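Local coordinates for protein carbonic anhydrase (Sordaria macrospora, PDB 4O1K) that is a zinc-dependent beta-class carbonic anhydrase that catalyses the reversible hydration of carbon dioxide to bicarbonate, at residues Pro49-Ile54 / His106-Gly111; Ile80-Cys85 / Glu163-Glu168. One frame throughout, in Å; residues are numbered along the deposited sequence.

Contact 1: Pro49-Ile54 / His106-Gly111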
loop_
_atom_site.group_PDB
_atom_site.type_symbol
_atom_site.label_atom_id
_atom_site.label_comp_id
_atom_site.label_asym_id
_atom_site.label_seq_id
_atom_site.Cartn_x
_atom_site.Cartn_y
_atom_site.Cartn_z
ATOM N N PRO A 49 17.429 -15.606 -12.376
ATOM C CA PRO A 49 18.379 -14.521 -12.113
ATOM C C PRO A 49 19.204 -14.801 -10.867
ATOM O O PRO A 49 18.709 -15.410 -9.911
ATOM C CB PRO A 49 17.458 -13.321 -11.857
ATOM C CG PRO A 49 16.179 -13.931 -11.378
ATOM C CD PRO A 49 16.032 -15.157 -12.238
ATOM N N GLU A 50 20.456 -14.359 -10.885
ATOM C CA GLU A 50 21.321 -14.442 -9.720
ATOM C C GLU A 50 21.144 -13.214 -8.837
ATOM O O GLU A 50 21.514 -13.238 -7.659
ATOM C CB GLU A 50 22.783 -14.515 -10.164
ATOM C CG GLU A 50 23.129 -15.751 -10.965
ATOM C CD GLU A 50 23.778 -16.824 -10.114
ATOM O OE1 GLU A 50 24.945 -16.634 -9.700
ATOM O OE2 GLU A 50 23.118 -17.855 -9.857
ATOM N N TYR A 51 20.585 -12.148 -9.412
ATOM C CA TYR A 51 20.437 -10.852 -8.720
ATOM C C TYR A 51 19.009 -10.382 -8.679
ATOM O O TYR A 51 18.289 -10.519 -9.675
ATOM C CB TYR A 51 21.182 -9.760 -9.499
ATOM C CG TYR A 51 22.694 -9.801 -9.403
ATOM C CD1 TYR A 51 23.368 -8.967 -8.518
ATOM C CD2 TYR A 51 23.445 -10.640 -10.219
ATOM C CE1 TYR A 51 24.739 -8.990 -8.427
ATOM C CE2 TYR A 51 24.814 -10.657 -10.139
ATOM C CZ TYR A 51 25.450 -9.831 -9.241
ATOM O OH TYR A 51 26.819 -9.853 -9.158
ATOM N N LEU A 52 18.631 -9.783 -7.544
ATOM C CA LEU A 52 17.517 -8.844 -7.455
ATOM C C LEU A 52 18.121 -7.433 -7.410
ATOM O O LEU A 52 18.968 -7.140 -6.578
ATOM C CB LEU A 52 16.697 -9.075 -6.178
ATOM C CG LEU A 52 15.689 -7.974 -5.834
ATOM C CD1 LEU A 52 14.649 -7.780 -6.950
ATOM C CD2 LEU A 52 14.981 -8.244 -4.505
ATOM N N TRP A 53 17.715 -6.577 -8.334
ATOM C CA TRP A 53 18.253 -5.225 -8.423
ATOM C C TRP A 53 17.126 -4.278 -8.094
ATOM O O TRP A 53 16.089 -4.290 -8.765
ATOM C CB TRP A 53 18.701 -4.966 -9.856
ATOM C CG TRP A 53 19.333 -3.640 -10.083
ATOM C CD1 TRP A 53 18.713 -2.437 -10.297
ATOM C CD2 TRP A 53 20.740 -3.394 -10.165
ATOM N NE1 TRP A 53 19.679 -1.443 -10.486
ATOM C CE2 TRP A 53 20.922 -2.015 -10.398
ATOM C CE3 TRP A 53 21.868 -4.215 -10.051
ATOM C CZ2 TRP A 53 22.197 -1.442 -10.531
ATOM C CZ3 TRP A 53 23.122 -3.642 -10.171
ATOM C CH2 TRP A 53 23.275 -2.279 -10.415
ATOM N N ILE A 54 17.324 -3.443 -7.087
ATOM C CA ILE A 54 16.337 -2.417 -6.730
ATOM C C ILE A 54 16.955 -1.068 -7.056
ATOM O O ILE A 54 17.902 -0.627 -6.393
ATOM C CB ILE A 54 15.981 -2.472 -5.226
ATOM C CG1 ILE A 54 15.453 -3.872 -4.891
ATOM C CG2 ILE A 54 14.908 -1.412 -4.889
ATOM C CD1 ILE A 54 15.189 -4.108 -3.384
ATOM N N HIS A 106 22.128 -12.497 -4.769
ATOM C CA HIS A 106 22.499 -11.136 -4.433
ATOM C C HIS A 106 21.270 -10.230 -4.470
ATOM O O HIS A 106 20.401 -10.380 -5.328
ATOM C CB HIS A 106 23.510 -10.602 -5.457
ATOM C CG HIS A 106 24.755 -11.423 -5.564
ATOM N ND1 HIS A 106 25.818 -11.272 -4.699
ATOM C CD2 HIS A 106 25.113 -12.393 -6.442
ATOM C CE1 HIS A 106 26.780 -12.121 -5.039
ATOM N NE2 HIS A 106 26.376 -12.814 -6.091
ATOM N N ILE A 107 21.202 -9.276 -3.546
ATOM C CA ILE A 107 20.207 -8.207 -3.670
ATOM C C ILE A 107 21.003 -6.909 -3.639
ATOM O O ILE A 107 21.797 -6.708 -2.746
ATOM C CB ILE A 107 19.213 -8.214 -2.516
ATOM C CG1 ILE A 107 18.427 -9.528 -2.482
ATOM C CG2 ILE A 107 18.185 -7.059 -2.696
ATOM C CD1 ILE A 107 17.387 -9.615 -1.334
ATOM N N VAL A 108 20.833 -6.053 -4.642
ATOM C CA VAL A 108 21.588 -4.799 -4.712
ATOM C C VAL A 108 20.554 -3.693 -4.619
ATOM O O VAL A 108 19.557 -3.759 -5.328
ATOM C CB VAL A 108 22.208 -4.656 -6.107
ATOM C CG1 VAL A 108 22.778 -3.242 -6.292
ATOM C CG2 VAL A 108 23.283 -5.755 -6.343
ATOM N N VAL A 109 20.793 -2.700 -3.769
ATOM C CA VAL A 109 20.043 -1.443 -3.841
ATOM C C VAL A 109 21.015 -0.477 -4.469
ATOM O O VAL A 109 22.102 -0.254 -3.930
ATOM C CB VAL A 109 19.661 -0.926 -2.450
ATOM C CG1 VAL A 109 19.039 0.471 -2.550
ATOM C CG2 VAL A 109 18.661 -1.875 -1.814
ATOM N N CYS A 110 20.639 0.082 -5.620
ATOM C CA CYS A 110 21.536 0.998 -6.315
ATOM C C CYS A 110 20.920 2.374 -6.365
ATOM O O CYS A 110 19.856 2.562 -6.981
ATOM C CB CYS A 110 21.788 0.513 -7.739
ATOM S SG CYS A 110 23.149 1.430 -8.551
ATOM N N GLY A 111 21.554 3.339 -5.709
ATOM C CA GLY A 111 21.079 4.704 -5.850
ATOM C C GLY A 111 21.895 5.373 -6.938
ATOM O O GLY A 111 22.723 4.724 -7.584
#
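Leu52 O draws two donors from the neighbouring strand: Val108 N at 2.9 Å, with an N-H...O angle of 165°, and the CA-H of Ile107 in a longer contact. The same combination recurs at His106 O and Ile54 O. The N-to-C directions of strands 51-54 and 106-111 differ by only 13°, and Tyr51 to Ile54 pair in step with His106 to Val109, which makes this a parallel beta pair, here inside the mixed sheet of the beta-carbonic anhydrase fold. At the start of the pair, His106 N reaches Glu50 O at 3.0 Å, but less straight than the bonds that follow.

One sheet face carries Tyr51, His106, Trp53 and Val108. Both Tyr51 and His106 set CG beside the backbone N, which swings their rings the same way into an offset stack with centroids 4.7 Å apart. Val108 CG2 meets the Tyr51 ring at its edge. His106 ND1 is hydrogen-bonded to His192 of the next strand, and His18 of a second subunit also meets the imidazole. Replacing Tyr51 with an alanine would probably deprive the imidazole of its stacking partner and open a gap beside Val108 CG2.

On the other face, the side chains of Leu52 and Ile107 run alongside each other, with CD2 of Leu52 3.9 Å from CG2 of Ile107; Ile107 also packs on Val173 of helix 154-174.

Further along, Val108 CG1 sits over the six-membered ring of Trp53 in a CH-pi contact, 4.1 Å from its centroid. Cys110 meets that indole obliquely, its CB 3.4 Å from Trp53 CZ2.

Contact 2: Ile80-Cys85 / Glu163-Glu168; sequences IANLVC and ELNVYE
Asn165 and Asn82 approach each other with their amide planes turned 43° apart, the side chains crossing at a slant. Their nearest atoms are both amide nitrogens, Asn82 ND2 and Asn165 ND2, 3.6 Å from each other. Two donors cannot bond directly, and a water resolves the pairing by accepting from both, at 2.9 Å from Asn165 ND2 and a longer 3.3 Å from Asn82 ND2.

Asn165 extends from helix 154-174 with CG anti to the backbone N (chi1 -174°), which carries its amide across to the loop. There ND2 also donates to Ala81 O at 3.0 Å; the bend at the hydrogen, 132°, marks this bond as weak. The opposite end of the amide, OD1, accepts from Gln169 NE2 one helical turn on, and this bond, with the two donations from ND2, is consistent with the modelled flip of the amide. Leu83 runs at about a right angle to Asn165 and brings CD2 to 3.6 Å from OD1, so a methyl packs against the amide oxygen.

The loop's part in this geometry rests on its backbone. Ala81 and Asn82 both have positive phi, in the left-handed helical region, a backbone shape consistent with turning Ala81 O and the Asn82 side chain toward the helix. Val166 CG2 adds an apolar neighbour to Asn82 ND2, at 4.1 Å. Beyond the pair, Val84 N bonds to Gln169 OE1 and Val84 O accepts from Asn172 ND2, extending the loop's attachment along the same helix.

The side chain of Asn82 touches Cys56 and comes to about 5 Å from the zinc ion, which puts Asn82 in the second shell of the beta-carbonic anhydrase metal site formed by Cys56, Asp58, His112 and Cys115.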
loop_
_atom_site.group_PDB
_atom_site.type_symbol
_atom_site.label_atom_id
_atom_site.label_comp_id
_atom_site.label_asym_id
_atom_site.label_seq_id
_atom_site.Cartn_x
_atom_site.Cartn_y
_atom_site.Cartn_z
ATOM N N ILE A 80 10.662 5.346 -7.543
ATOM C CA ILE A 80 11.253 6.670 -7.324
ATOM C C ILE A 80 12.152 6.635 -6.080
ATOM O O ILE A 80 11.692 6.388 -4.955
ATOM C CB ILE A 80 10.176 7.760 -7.185
ATOM C CG1 ILE A 80 9.502 8.020 -8.537
ATOM C CG2 ILE A 80 10.810 9.061 -6.688
ATOM C CD1 ILE A 80 8.147 8.754 -8.392
ATOM N N ALA A 81 13.447 6.873 -6.311
ATOM C CA ALA A 81 14.491 6.910 -5.288
ATOM C C ALA A 81 14.822 5.572 -4.654
ATOM O O ALA A 81 15.376 5.516 -3.563
ATOM C CB ALA A 81 14.226 8.024 -4.226
ATOM N N ASN A 82 14.527 4.489 -5.372
ATOM C CA ASN A 82 14.985 3.157 -4.982
ATOM C C ASN A 82 14.667 2.822 -3.528
ATOM O O ASN A 82 15.559 2.397 -2.770
ATOM C CB ASN A 82 16.485 2.928 -5.322
ATOM C CG ASN A 82 17.410 4.072 -4.866
ATOM O OD1 ASN A 82 17.689 5.010 -5.627
ATOM N ND2 ASN A 82 17.903 3.986 -3.628
ATOM N N LEU A 83 13.404 3.049 -3.149
ATOM C CA LEU A 83 12.951 2.824 -1.778
ATOM C C LEU A 83 12.481 1.399 -1.495
ATOM O O LEU A 83 11.874 0.731 -2.353
ATOM C CB LEU A 83 11.793 3.780 -1.440
ATOM C CG LEU A 83 12.093 5.260 -1.539
ATOM C CD1 LEU A 83 10.846 6.101 -1.194
ATOM C CD2 LEU A 83 13.194 5.613 -0.570
ATOM N N VAL A 84 12.739 0.939 -0.263
ATOM C CA VAL A 84 12.203 -0.340 0.199
ATOM C C VAL A 84 11.338 -0.015 1.425
ATOM O O VAL A 84 11.867 0.120 2.541
ATOM C CB VAL A 84 13.351 -1.309 0.565
ATOM C CG1 VAL A 84 12.806 -2.592 1.105
ATOM C CG2 VAL A 84 14.193 -1.633 -0.694
ATOM N N CYS A 85 10.034 0.164 1.188
ATOM C CA CYS A 85 9.096 0.633 2.241
ATOM C C CYS A 85 8.351 -0.563 2.820
ATOM O O CYS A 85 7.837 -1.397 2.067
ATOM C CB CYS A 85 8.066 1.580 1.648
ATOM S SG CYS A 85 8.758 3.091 0.875
ATOM N N GLU A 163 23.551 8.575 -0.585
ATOM C CA GLU A 163 24.309 7.434 -0.035
ATOM C C GLU A 163 23.612 6.822 1.197
ATOM O O GLU A 163 23.434 5.593 1.315
ATOM C CB GLU A 163 25.740 7.879 0.326
ATOM C CG GLU A 163 26.550 8.302 -0.908
ATOM C CD GLU A 163 27.886 8.960 -0.569
ATOM O OE1 GLU A 163 28.179 9.172 0.626
ATOM O OE2 GLU A 163 28.635 9.262 -1.520
ATOM N N LEU A 164 23.278 7.672 2.155
ATOM C CA LEU A 164 22.562 7.208 3.343
ATOM C C LEU A 164 21.229 6.565 3.016
ATOM O O LEU A 164 20.777 5.665 3.726
ATOM C CB LEU A 164 22.359 8.360 4.317
ATOM C CG LEU A 164 23.718 8.773 4.917
ATOM C CD1 LEU A 164 23.581 10.100 5.615
ATOM C CD2 LEU A 164 24.161 7.717 5.896
ATOM N N ASN A 165 20.551 7.061 1.987
ATOM C CA ASN A 165 19.298 6.447 1.557
ATOM C C ASN A 165 19.590 5.042 1.086
ATOM O O ASN A 165 18.902 4.115 1.464
ATOM C CB ASN A 165 18.650 7.220 0.409
ATOM C CG ASN A 165 17.265 6.685 0.045
ATOM O OD1 ASN A 165 16.419 6.422 0.928
ATOM N ND2 ASN A 165 17.025 6.518 -1.258
ATOM N N VAL A 166 20.601 4.875 0.238
ATOM C CA VAL A 166 20.949 3.496 -0.147
ATOM C C VAL A 166 21.181 2.613 1.097
ATOM O O VAL A 166 20.614 1.517 1.198
ATOM C CB VAL A 166 22.178 3.449 -1.017
ATOM C CG1 VAL A 166 22.618 1.963 -1.217
ATOM C CG2 VAL A 166 21.835 4.043 -2.382
ATOM N N TYR A 167 21.994 3.097 2.040
ATOM C CA TYR A 167 22.267 2.327 3.281
ATOM C C TYR A 167 20.971 1.956 4.047
ATOM O O TYR A 167 20.772 0.796 4.433
ATOM C CB TYR A 167 23.246 3.121 4.170
ATOM C CG TYR A 167 23.352 2.636 5.600
ATOM C CD1 TYR A 167 24.212 1.598 5.950
ATOM C CD2 TYR A 167 22.608 3.231 6.594
ATOM C CE1 TYR A 167 24.306 1.174 7.276
ATOM C CE2 TYR A 167 22.688 2.822 7.898
ATOM C CZ TYR A 167 23.538 1.796 8.234
ATOM O OH TYR A 167 23.596 1.409 9.554
ATOM N N GLU A 168 20.091 2.936 4.256
ATOM C CA GLU A 168 18.829 2.699 4.972
ATOM C C GLU A 168 17.908 1.732 4.237
ATOM O O GLU A 168 17.246 0.902 4.889
ATOM C CB GLU A 168 18.085 4.001 5.292
ATOM C CG GLU A 168 18.749 4.873 6.358
ATOM C CD GLU A 168 18.911 4.163 7.718
ATOM O OE1 GLU A 168 18.198 3.172 7.998
ATOM O OE2 GLU A 168 19.751 4.612 8.520
HETATM O O HOH W 1 19.413 6.810 -2.914
#

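In the fold
From the N terminus, the chain enters strand 51-56, passes through strand 74-79 and the 80-85 loop, and follows helix 89-100 to strand 106-112, where contact 1 closes a loop of 51 intervening residues by setting this strand beside the first. Contact 2 opens inside that loop and closes only at helix 154-174, after 77 intervening residues, so the two cross rather than nest. Contact 1 joins strands within the sheet; contact 2 ties a loop beyond the sheet to the helix packed on it. They meet at Gly111, whose N is 3.4 Å from Val166 CG2, just before the zinc ligand His112.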